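Local coordinates for protein 2,5-dihydroxypyridine 5,6-dioxygenase (Pseudomonas putida KT2440, PDB 7CUP) that uses a non-haem iron centre and molecular oxygen to cleave the ring of 2,5-dihydroxypyridine to N-formylmaleamate in the aerobic degradation of nicotinate, at residues Glu201-Glu205 / Ile231-Phe235; Val175-Gly179 / Ser192-Phe196; Ala294-Asn298 / Ala338-Val342. One frame throughout, in Å; residues are numbered along the deposited sequence.

Contact 1 of 3, residues Glu201-Glu205 / Ile231-Phe235; sequences EDSAE and IEKGF
Glu205 swings its carboxylate back to the turn at Lys233, with CG anti to the carbonyl carbon, beside the backbone N (chi1 -80°), and a bend at chi2 (-82°) that folds the chain back. OE1 thereby accepts the amide of Lys233, with Lys233 N to Glu205 OE1 at 3.0 Å; the donor comes to the anti side of the carboxylate and lies modestly out of its plane. The neighbouring amide is taken by the main chain, Gly234 N donating to Ala204 O over a short 2.6 Å on a lone pair in the carbonyl plane. Lys233 and Gly234 are the two central residues of a type I' turn, Glu232 to Phe235, closed by paired backbone bonds between those end residues: the tight tip of the hairpin formed by strands 227-232 and 235-240. The loop leading into strand 207-210 therefore grips the amides of the two central turn residues, one with a side chain and one with a carbonyl. Ile231 CG2 packs against Ala204 CB at 4.1 Å and also lies 3.4 Å from Ala204 O. Beyond Gly234, the Asp202 carboxylate runs alongside the Phe235 ring, nearly coplanar with it, and OD1 meets the ring edge 4.1 Å from CE1.

Contact 2 of 3, residues Val175-Gly179 / Ser192-Phe196; sequences VTEYG and SGFLF
A G1 beta bulge ends the antiparallel pairing of edge strand 175-177 with strand 194-197, in the sheet whose later strands contribute iron ligands. Glu177 O receives both Gly193 N (2.9 Å) and Phe194 N (3.0 Å). Phe194 N approaches nearly along the C=O axis, whereas Gly193 N comes from above the carbonyl plane. Regular pairing continues beyond: Glu177 N returns a bond to Phe194 O, and Val175 and Phe196 exchange two, the straighter being Val175 N to Phe196 O at 2.8 Å. On the face carrying Val175, Glu177, Phe194 and Phe196, Val175 CG1 packs 3.5 Å from Phe196 CZ. The extended Glu177 chain reaches both phenyl rings. Its OE2 meets the Phe196 ring at the edge, 3.6 Å from CE2, the carboxylate plane steeply inclined at 77°; OE1 lies 3.4 Å from Phe194 CZ, obliquely to that ring. Ser192 OG passes close to Glu177 CB (3.3 Å) while bonding to His189 O. Phe196 also touches the iron ligand His265 with its ring. Because aromatic hydrogens are slightly positive, the edge-on approach of OE2 to Phe196 probably gives this carboxylate oxygen mild electrostatic support.

Contact 3 of 3, residues Ala294-Asn298 / Ala338-Val342; sequences AFYGN and AGDVV
Gly339 meets Gly297 backbone to backbone where a type II turn, Phe295 to Asn298, lies against the start of the short edge strand 340-341. The turn joins helix 290-294 to strand 299-303, so the contact ties the approach to one sheet to the margin of another. The two glycines exchange CA-H...O contacts, the more direct from Gly297 CA to Gly339 O at 3.4 Å. At Gly297, the third position of the turn, positive phi favours glycine, and a beta carbon would clash with Gly339 O. A water donates to both Tyr296 O (2.9 Å) and Gly339 O (2.8 Å), bridging two carbonyls that cannot bond to each other. At Asp340 the contact passes to side chains. OD1 takes a hydrogen bond from a second water, which also bonds to Tyr296 OH, and the same oxygen approaches Tyr296 CE2 obliquely. The phenol has a further partner, the backbone N of Ala349. Val341 follows, crossing the tyrosine side chain at about a right angle. With CG of Tyr296 anti to N (chi1 -167°), the ring is carried out over the strand, and Val341 comes beneath one face. The methyl CG2 of Val341 stands 3.6 Å from the centroid of the Tyr296 ring, only 11° off its normal, a CH-pi contact. Replacing Tyr296 with a leucine would probably deprive Val341 of this aromatic surface and leave both Ala349 N and the water on Asp340 without their phenol partner. Beside the methyl, Val341 CB lies 3.4 Å from Tyr296 CZ.

How the contacts relate
Contacts 2 and 3 adjoin, with centres 14 Å apart, and meet where Phe194 CD1 packs 3.8 Å from Ala294 CB, bringing the bulged strand against the end of helix 290-294. Contact 1 stands apart: its nearest atoms are about 13 Å from contact 2 and about 15 Å from contact 3. Iron is bound by His265, Ser302, His318 and Asp320. Contact 2 comes near the metal, the Phe196 side chain being about 7 Å from it and about 4 Å from the side chain of His265. Residues 294-298 lead into strand 299-303, which carries Ser302. The Ala204 side chain in contact 1 remains about 11 Å from that of His265.

Contact 1 of 3, residues Glu201-Glu205 / Ile231-Phe235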
ATOM      1  N   GLU A 201      50.455  10.684  -6.357  1.00 45.10           N
ATOM      2  CA  GLU A 201      50.588   9.669  -5.270  1.00 49.04           C
ATOM      3  C   GLU A 201      51.657  10.178  -4.264  1.00 47.51           C
ATOM      4  O   GLU A 201      52.648  10.780  -4.689  1.00 41.98           O
ATOM      5  CB  GLU A 201      50.805   8.279  -5.898  1.00 52.78           C
ATOM      6  CG  GLU A 201      50.078   7.126  -5.184  1.00 55.93           C
ATOM      7  CD  GLU A 201      48.551   7.097  -5.206  1.00 65.97           C
ATOM      8  OE1 GLU A 201      47.966   7.843  -6.012  1.00 66.27           O
ATOM      9  OE2 GLU A 201      47.931   6.323  -4.405  1.00 72.62           O
ATOM     10  N   ASP A 202      51.377  10.088  -2.957  1.00 51.10           N
ATOM     11  CA  ASP A 202      52.277  10.410  -1.805  1.00 46.64           C
ATOM     12  C   ASP A 202      52.858  11.830  -1.869  1.00 44.99           C
ATOM     13  O   ASP A 202      53.978  12.017  -1.377  1.00 44.35           O
ATOM     14  CB  ASP A 202      53.404   9.385  -1.699  1.00 48.82           C
ATOM     15  CG  ASP A 202      52.923   7.963  -1.922  1.00 52.57           C
ATOM     16  OD1 ASP A 202      52.081   7.472  -1.106  1.00 46.04           O
ATOM     17  OD2 ASP A 202      53.347   7.377  -2.948  1.00 59.76           O
ATOM     18  N   SER A 203      52.094  12.815  -2.335  1.00 44.91           N
ATOM     19  CA  SER A 203      52.600  14.174  -2.657  1.00 46.92           C
ATOM     20  C   SER A 203      51.913  15.286  -1.864  1.00 47.75           C
ATOM     21  O   SER A 203      52.581  16.296  -1.645  1.00 45.07           O
ATOM     22  CB  SER A 203      52.457  14.418  -4.110  1.00 50.08           C
ATOM     23  OG  SER A 203      52.855  13.243  -4.792  1.00 60.76           O
ATOM     24  N   ALA A 204      50.623  15.174  -1.526  1.00 43.24           N
ATOM     25  CA  ALA A 204      49.884  16.292  -0.889  1.00 39.64           C
ATOM     26  C   ALA A 204      50.527  16.621   0.461  1.00 34.11           C
ATOM     27  O   ALA A 204      50.850  15.676   1.206  1.00 34.21           O
ATOM     28  CB  ALA A 204      48.412  15.981  -0.737  1.00 40.17           C
ATOM     29  N   GLU A 205      50.620  17.919   0.767  1.00 36.81           N
ATOM     30  CA  GLU A 205      51.432  18.502   1.873  1.00 42.55           C
ATOM     31  C   GLU A 205      50.702  19.693   2.494  1.00 34.61           C
ATOM     32  O   GLU A 205      50.286  20.574   1.727  1.00 33.64           O
ATOM     33  CB  GLU A 205      52.779  19.037   1.347  1.00 45.21           C
ATOM     34  CG  GLU A 205      53.827  17.962   1.131  1.00 51.27           C
ATOM     35  CD  GLU A 205      54.578  17.538   2.382  1.00 61.52           C
ATOM     36  OE1 GLU A 205      54.540  16.330   2.739  1.00 63.37           O
ATOM     37  OE2 GLU A 205      55.218  18.414   2.991  1.00 74.47           O
ATOM     38  N   ILE A 231      48.767  17.150   6.945  1.00 36.94           N
ATOM     39  CA  ILE A 231      48.902  16.219   5.787  1.00 37.51           C
ATOM     40  C   ILE A 231      50.383  16.148   5.397  1.00 37.87           C
ATOM     41  O   ILE A 231      50.995  17.213   5.205  1.00 35.38           O
ATOM     42  CB  ILE A 231      48.014  16.708   4.627  1.00 36.04           C
ATOM     43  CG1 ILE A 231      46.532  16.656   5.023  1.00 36.40           C
ATOM     44  CG2 ILE A 231      48.279  15.927   3.351  1.00 35.86           C
ATOM     45  CD1 ILE A 231      45.746  17.823   4.481  1.00 37.35           C
ATOM     46  N   GLU A 232      50.923  14.938   5.273  1.00 39.98           N
ATOM     47  CA  GLU A 232      52.313  14.698   4.808  1.00 44.10           C
ATOM     48  C   GLU A 232      52.271  13.575   3.772  1.00 41.16           C
ATOM     49  O   GLU A 232      51.684  12.491   4.062  1.00 37.05           O
ATOM     50  CB  GLU A 232      53.236  14.379   5.990  1.00 48.17           C
ATOM     51  CG  GLU A 232      53.427  15.539   6.957  1.00 51.72           C
ATOM     52  CD  GLU A 232      53.893  15.101   8.337  1.00 59.59           C
ATOM     53  OE1 GLU A 232      54.724  14.176   8.407  1.00 64.77           O
ATOM     54  OE2 GLU A 232      53.395  15.653   9.338  1.00 67.15           O
ATOM     55  N   LYS A 233      52.840  13.847   2.600  1.00 40.03           N
ATOM     56  CA  LYS A 233      52.988  12.856   1.513  1.00 43.75           C
ATOM     57  C   LYS A 233      51.602  12.247   1.284  1.00 42.90           C
ATOM     58  O   LYS A 233      51.469  11.019   1.388  1.00 39.06           O
ATOM     59  CB  LYS A 233      54.026  11.800   1.899  1.00 48.09           C
ATOM     60  CG  LYS A 233      55.441  12.315   2.151  1.00 55.95           C
ATOM     61  CD  LYS A 233      56.375  11.251   2.739  1.00 61.69           C
ATOM     62  CE  LYS A 233      56.104  10.957   4.205  1.00 67.04           C
ATOM     63  NZ  LYS A 233      56.354   9.537   4.552  1.00 67.84           N
ATOM     64  N   GLY A 234      50.599  13.105   1.090  1.00 40.26           N
ATOM     65  CA  GLY A 234      49.244  12.703   0.658  1.00 37.67           C
ATOM     66  C   GLY A 234      48.398  12.059   1.742  1.00 36.79           C
ATOM     67  O   GLY A 234      47.293  11.601   1.392  1.00 38.23           O
ATOM     68  N   PHE A 235      48.857  12.013   2.995  1.00 33.64           N
ATOM     69  CA  PHE A 235      48.108  11.405   4.117  1.00 35.54           C
ATOM     70  C   PHE A 235      47.916  12.402   5.275  1.00 39.41           C
ATOM     71  O   PHE A 235      48.805  13.206   5.598  1.00 38.91           O
ATOM     72  CB  PHE A 235      48.799  10.127   4.588  1.00 38.03           C
ATOM     73  CG  PHE A 235      48.571   8.947   3.684  1.00 36.90           C
ATOM     74  CD1 PHE A 235      49.254   8.839   2.485  1.00 36.96           C
ATOM     75  CD2 PHE A 235      47.635   7.983   4.002  1.00 34.90           C
ATOM     76  CE1 PHE A 235      49.025   7.778   1.626  1.00 36.48           C
ATOM     77  CE2 PHE A 235      47.437   6.900   3.162  1.00 37.44           C
ATOM     78  CZ  PHE A 235      48.126   6.804   1.973  1.00 34.39           C
TER

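Contact 2 of 3, residues Val175-Gly179 / Ser192-Phe196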
ATOM      1  N   VAL A 175      37.763  15.353 -13.343  1.00 38.55           N
ATOM      2  CA  VAL A 175      36.385  14.812 -13.493  1.00 33.81           C
ATOM      3  C   VAL A 175      35.415  15.955 -13.233  1.00 32.43           C
ATOM      4  O   VAL A 175      35.647  16.726 -12.292  1.00 30.01           O
ATOM      5  CB  VAL A 175      36.152  13.605 -12.575  1.00 35.04           C
ATOM      6  CG1 VAL A 175      34.700  13.145 -12.590  1.00 36.63           C
ATOM      7  CG2 VAL A 175      37.066  12.458 -12.963  1.00 35.04           C
ATOM      8  N   THR A 176      34.401  16.075 -14.085  1.00 30.71           N
ATOM      9  CA  THR A 176      33.293  17.052 -13.945  1.00 28.82           C
ATOM     10  C   THR A 176      31.976  16.342 -13.597  1.00 27.02           C
ATOM     11  O   THR A 176      31.777  15.187 -14.015  1.00 25.20           O
ATOM     12  CB  THR A 176      33.138  17.871 -15.227  1.00 29.58           C
ATOM     13  OG1 THR A 176      32.678  17.009 -16.270  1.00 29.14           O
ATOM     14  CG2 THR A 176      34.442  18.529 -15.617  1.00 30.98           C
ATOM     15  N   GLU A 177      31.120  17.030 -12.839  1.00 24.59           N
ATOM     16  CA  GLU A 177      29.694  16.682 -12.658  1.00 24.19           C
ATOM     17  C   GLU A 177      28.902  17.950 -12.949  1.00 23.49           C
ATOM     18  O   GLU A 177      29.116  18.891 -12.184  1.00 23.84           O
ATOM     19  CB  GLU A 177      29.447  16.150 -11.240  1.00 24.80           C
ATOM     20  CG  GLU A 177      30.358  15.034 -10.812  1.00 24.89           C
ATOM     21  CD  GLU A 177      29.978  14.364  -9.506  1.00 27.07           C
ATOM     22  OE1 GLU A 177      28.857  14.587  -9.048  1.00 27.01           O
ATOM     23  OE2 GLU A 177      30.798  13.598  -8.956  1.00 28.91           O
ATOM     24  N   TYR A 178      28.082  17.998 -14.019  1.00 21.47           N
ATOM     25  CA  TYR A 178      27.223  19.156 -14.419  1.00 22.56           C
ATOM     26  C   TYR A 178      25.740  18.752 -14.522  1.00 21.61           C
ATOM     27  O   TYR A 178      24.907  19.592 -14.946  1.00 24.10           O
ATOM     28  CB  TYR A 178      27.683  19.803 -15.743  1.00 23.46           C
ATOM     29  CG  TYR A 178      27.933  18.866 -16.913  1.00 25.57           C
ATOM     30  CD1 TYR A 178      26.880  18.338 -17.654  1.00 25.60           C
ATOM     31  CD2 TYR A 178      29.219  18.544 -17.330  1.00 27.72           C
ATOM     32  CE1 TYR A 178      27.086  17.483 -18.726  1.00 27.51           C
ATOM     33  CE2 TYR A 178      29.442  17.694 -18.409  1.00 28.47           C
ATOM     34  CZ  TYR A 178      28.377  17.158 -19.117  1.00 29.23           C
ATOM     35  OH  TYR A 178      28.565  16.337 -20.209  1.00 29.19           O
ATOM     36  N   GLY A 179      25.382  17.525 -14.127  1.00 22.88           N
ATOM     37  CA  GLY A 179      23.983  17.183 -13.798  1.00 21.07           C
ATOM     38  C   GLY A 179      23.272  16.324 -14.829  1.00 23.84           C
ATOM     39  O   GLY A 179      22.081  16.022 -14.621  1.00 21.64           O
ATOM     40  N   SER A 192      24.271  18.471  -9.363  1.00 22.89           N
ATOM     41  CA  SER A 192      25.721  18.702  -9.141  1.00 22.74           C
ATOM     42  C   SER A 192      26.101  20.072  -9.711  1.00 24.23           C
ATOM     43  O   SER A 192      25.334  21.030  -9.491  1.00 20.68           O
ATOM     44  CB  SER A 192      26.555  17.551  -9.673  1.00 23.38           C
ATOM     45  OG  SER A 192      26.361  17.333 -11.073  1.00 22.13           O
ATOM     46  N   GLY A 193      27.255  20.183 -10.381  1.00 23.77           N
ATOM     47  CA  GLY A 193      27.814  21.493 -10.764  1.00 23.67           C
ATOM     48  C   GLY A 193      29.145  21.756 -10.085  1.00 23.77           C
ATOM     49  O   GLY A 193      29.257  22.787  -9.427  1.00 25.52           O
ATOM     50  N   PHE A 194      30.136  20.871 -10.248  1.00 25.08           N
ATOM     51  CA  PHE A 194      31.496  21.028  -9.665  1.00 26.13           C
ATOM     52  C   PHE A 194      32.491  20.115 -10.386  1.00 27.54           C
ATOM     53  O   PHE A 194      32.128  19.382 -11.342  1.00 23.89           O
ATOM     54  CB  PHE A 194      31.454  20.773  -8.153  1.00 26.98           C
ATOM     55  CG  PHE A 194      31.038  19.386  -7.734  1.00 24.72           C
ATOM     56  CD1 PHE A 194      29.694  19.015  -7.721  1.00 26.78           C
ATOM     57  CD2 PHE A 194      31.978  18.471  -7.283  1.00 25.68           C
ATOM     58  CE1 PHE A 194      29.317  17.737  -7.317  1.00 24.69           C
ATOM     59  CE2 PHE A 194      31.591  17.203  -6.846  1.00 27.02           C
ATOM     60  CZ  PHE A 194      30.263  16.835  -6.882  1.00 24.55           C
ATOM     61  N   LEU A 195      33.741  20.150  -9.940  1.00 26.93           N
ATOM     62  CA  LEU A 195      34.840  19.411 -10.595  1.00 28.06           C
ATOM     63  C   LEU A 195      35.954  19.166  -9.574  1.00 27.35           C
ATOM     64  O   LEU A 195      36.005  19.865  -8.543  1.00 27.39           O
ATOM     65  CB  LEU A 195      35.301  20.180 -11.845  1.00 27.75           C
ATOM     66  CG  LEU A 195      36.366  21.275 -11.657  1.00 28.22           C
ATOM     67  CD1 LEU A 195      37.020  21.637 -12.991  1.00 26.39           C
ATOM     68  CD2 LEU A 195      35.745  22.510 -11.023  1.00 26.38           C
ATOM     69  N   PHE A 196      36.791  18.170  -9.852  1.00 26.13           N
ATOM     70  CA  PHE A 196      37.868  17.717  -8.953  1.00 30.39           C
ATOM     71  C   PHE A 196      38.901  16.897  -9.741  1.00 32.31           C
ATOM     72  O   PHE A 196      38.598  16.454 -10.868  1.00 32.18           O
ATOM     73  CB  PHE A 196      37.261  16.892  -7.817  1.00 32.10           C
ATOM     74  CG  PHE A 196      36.314  15.810  -8.275  1.00 29.64           C
ATOM     75  CD1 PHE A 196      36.780  14.536  -8.571  1.00 32.56           C
ATOM     76  CD2 PHE A 196      34.960  16.065  -8.404  1.00 29.02           C
ATOM     77  CE1 PHE A 196      35.910  13.539  -8.983  1.00 33.38           C
ATOM     78  CE2 PHE A 196      34.090  15.070  -8.825  1.00 32.24           C
ATOM     79  CZ  PHE A 196      34.564  13.813  -9.128  1.00 33.86           C
TER

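Contact 3 of 3, residues Ala294-Asn298 / Ala338-Val342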
ATOM      1  N   ALA A 294      28.526  20.962  -3.600  1.00 20.71           N
ATOM      2  CA  ALA A 294      28.490  21.687  -4.890  1.00 21.93           C
ATOM      3  C   ALA A 294      28.504  23.211  -4.717  1.00 22.57           C
ATOM      4  O   ALA A 294      28.698  23.868  -5.740  1.00 24.49           O
ATOM      5  CB  ALA A 294      27.321  21.258  -5.754  1.00 20.37           C
ATOM      6  N   PHE A 295      28.281  23.776  -3.540  1.00 21.63           N
ATOM      7  CA  PHE A 295      27.985  25.227  -3.447  1.00 22.65           C
ATOM      8  C   PHE A 295      29.144  26.030  -4.076  1.00 22.84           C
ATOM      9  O   PHE A 295      30.339  25.694  -3.912  1.00 22.65           O
ATOM     10  CB  PHE A 295      27.609  25.637  -2.028  1.00 21.73           C
ATOM     11  CG  PHE A 295      28.685  25.601  -0.958  1.00 24.32           C
ATOM     12  CD1 PHE A 295      29.444  26.726  -0.680  1.00 22.61           C
ATOM     13  CD2 PHE A 295      28.836  24.498  -0.120  1.00 24.31           C
ATOM     14  CE1 PHE A 295      30.355  26.728   0.366  1.00 23.38           C
ATOM     15  CE2 PHE A 295      29.759  24.501   0.916  1.00 24.70           C
ATOM     16  CZ  PHE A 295      30.531  25.611   1.152  1.00 23.16           C
ATOM     17  N   TYR A 296      28.777  27.072  -4.810  1.00 24.78           N
ATOM     18  CA  TYR A 296      29.681  27.963  -5.576  1.00 27.13           C
ATOM     19  C   TYR A 296      30.850  28.431  -4.690  1.00 27.91           C
ATOM     20  O   TYR A 296      30.615  29.064  -3.650  1.00 29.89           O
ATOM     21  CB  TYR A 296      28.841  29.135  -6.084  1.00 29.24           C
ATOM     22  CG  TYR A 296      29.469  30.020  -7.135  1.00 31.21           C
ATOM     23  CD1 TYR A 296      29.507  29.629  -8.464  1.00 34.78           C
ATOM     24  CD2 TYR A 296      29.927  31.291  -6.827  1.00 32.35           C
ATOM     25  CE1 TYR A 296      30.019  30.456  -9.456  1.00 34.83           C
ATOM     26  CE2 TYR A 296      30.429  32.136  -7.808  1.00 34.46           C
ATOM     27  CZ  TYR A 296      30.486  31.713  -9.124  1.00 33.28           C
ATOM     28  OH  TYR A 296      30.993  32.512 -10.102  1.00 34.51           O
ATOM     29  N   GLY A 297      32.087  28.112  -5.062  1.00 29.14           N
ATOM     30  CA  GLY A 297      33.281  28.677  -4.396  1.00 29.39           C
ATOM     31  C   GLY A 297      33.767  27.870  -3.202  1.00 29.42           C
ATOM     32  O   GLY A 297      34.718  28.299  -2.551  1.00 28.45           O
ATOM     33  N   ASN A 298      33.197  26.702  -2.924  1.00 27.04           N
ATOM     34  CA  ASN A 298      33.730  25.829  -1.855  1.00 26.36           C
ATOM     35  C   ASN A 298      35.064  25.252  -2.354  1.00 25.73           C
ATOM     36  O   ASN A 298      35.326  25.257  -3.568  1.00 27.89           O
ATOM     37  CB  ASN A 298      32.683  24.786  -1.386  1.00 28.21           C
ATOM     38  CG  ASN A 298      32.472  23.589  -2.303  1.00 29.42           C
ATOM     39  OD1 ASN A 298      33.252  23.336  -3.221  1.00 29.84           O
ATOM     40  ND2 ASN A 298      31.422  22.814  -2.050  1.00 28.41           N
ATOM     41  N   ALA A 338      38.665  34.030  -1.322  1.00 34.09           N
ATOM     42  CA  ALA A 338      37.757  34.241  -0.167  1.00 34.08           C
ATOM     43  C   ALA A 338      36.401  33.573  -0.446  1.00 34.68           C
ATOM     44  O   ALA A 338      35.370  34.193  -0.189  1.00 32.87           O
ATOM     45  CB  ALA A 338      37.591  35.720   0.093  1.00 31.31           C
ATOM     46  N   GLY A 339      36.424  32.355  -0.995  1.00 41.45           N
ATOM     47  CA  GLY A 339      35.226  31.554  -1.295  1.00 41.41           C
ATOM     48  C   GLY A 339      34.444  32.096  -2.481  1.00 42.18           C
ATOM     49  O   GLY A 339      33.326  31.609  -2.682  1.00 36.66           O
ATOM     50  N   ASP A 340      34.990  33.048  -3.256  1.00 43.39           N
ATOM     51  CA  ASP A 340      34.338  33.527  -4.507  1.00 43.43           C
ATOM     52  C   ASP A 340      35.111  33.071  -5.754  1.00 40.54           C
ATOM     53  O   ASP A 340      36.356  33.182  -5.779  1.00 38.33           O
ATOM     54  CB  ASP A 340      34.136  35.037  -4.567  1.00 45.14           C
ATOM     55  CG  ASP A 340      33.223  35.400  -5.728  1.00 52.35           C
ATOM     56  OD1 ASP A 340      32.732  34.468  -6.401  1.00 58.68           O
ATOM     57  OD2 ASP A 340      33.022  36.592  -5.972  1.00 56.52           O
ATOM     58  N   VAL A 341      34.369  32.583  -6.753  1.00 37.59           N
ATOM     59  CA  VAL A 341      34.916  32.109  -8.056  1.00 38.27           C
ATOM     60  C   VAL A 341      35.359  33.336  -8.863  1.00 34.53           C
ATOM     61  O   VAL A 341      34.520  34.210  -9.108  1.00 33.09           O
ATOM     62  CB  VAL A 341      33.878  31.279  -8.826  1.00 38.07           C
ATOM     63  CG1 VAL A 341      34.407  30.890 -10.193  1.00 41.27           C
ATOM     64  CG2 VAL A 341      33.481  30.031  -8.057  1.00 38.03           C
ATOM     65  N   VAL A 342      36.635  33.402  -9.234  1.00 36.19           N
ATOM     66  CA  VAL A 342      37.208  34.573  -9.972  1.00 40.21           C
ATOM     67  C   VAL A 342      37.685  34.149 -11.369  1.00 38.32           C
ATOM     68  O   VAL A 342      37.670  34.997 -12.249  1.00 40.73           O
ATOM     69  CB  VAL A 342      38.323  35.284  -9.175  1.00 38.84           C
ATOM     70  CG1 VAL A 342      37.745  36.006  -7.969  1.00 41.62           C
ATOM     71  CG2 VAL A 342      39.453  34.359  -8.755  1.00 37.30           C
TER
HETATM   72  O   HOH W   1      31.879  29.801  -1.120  1.00 32.56           O
HETATM   73  O   HOH W   2      31.862  34.758  -8.937  1.00 45.68           O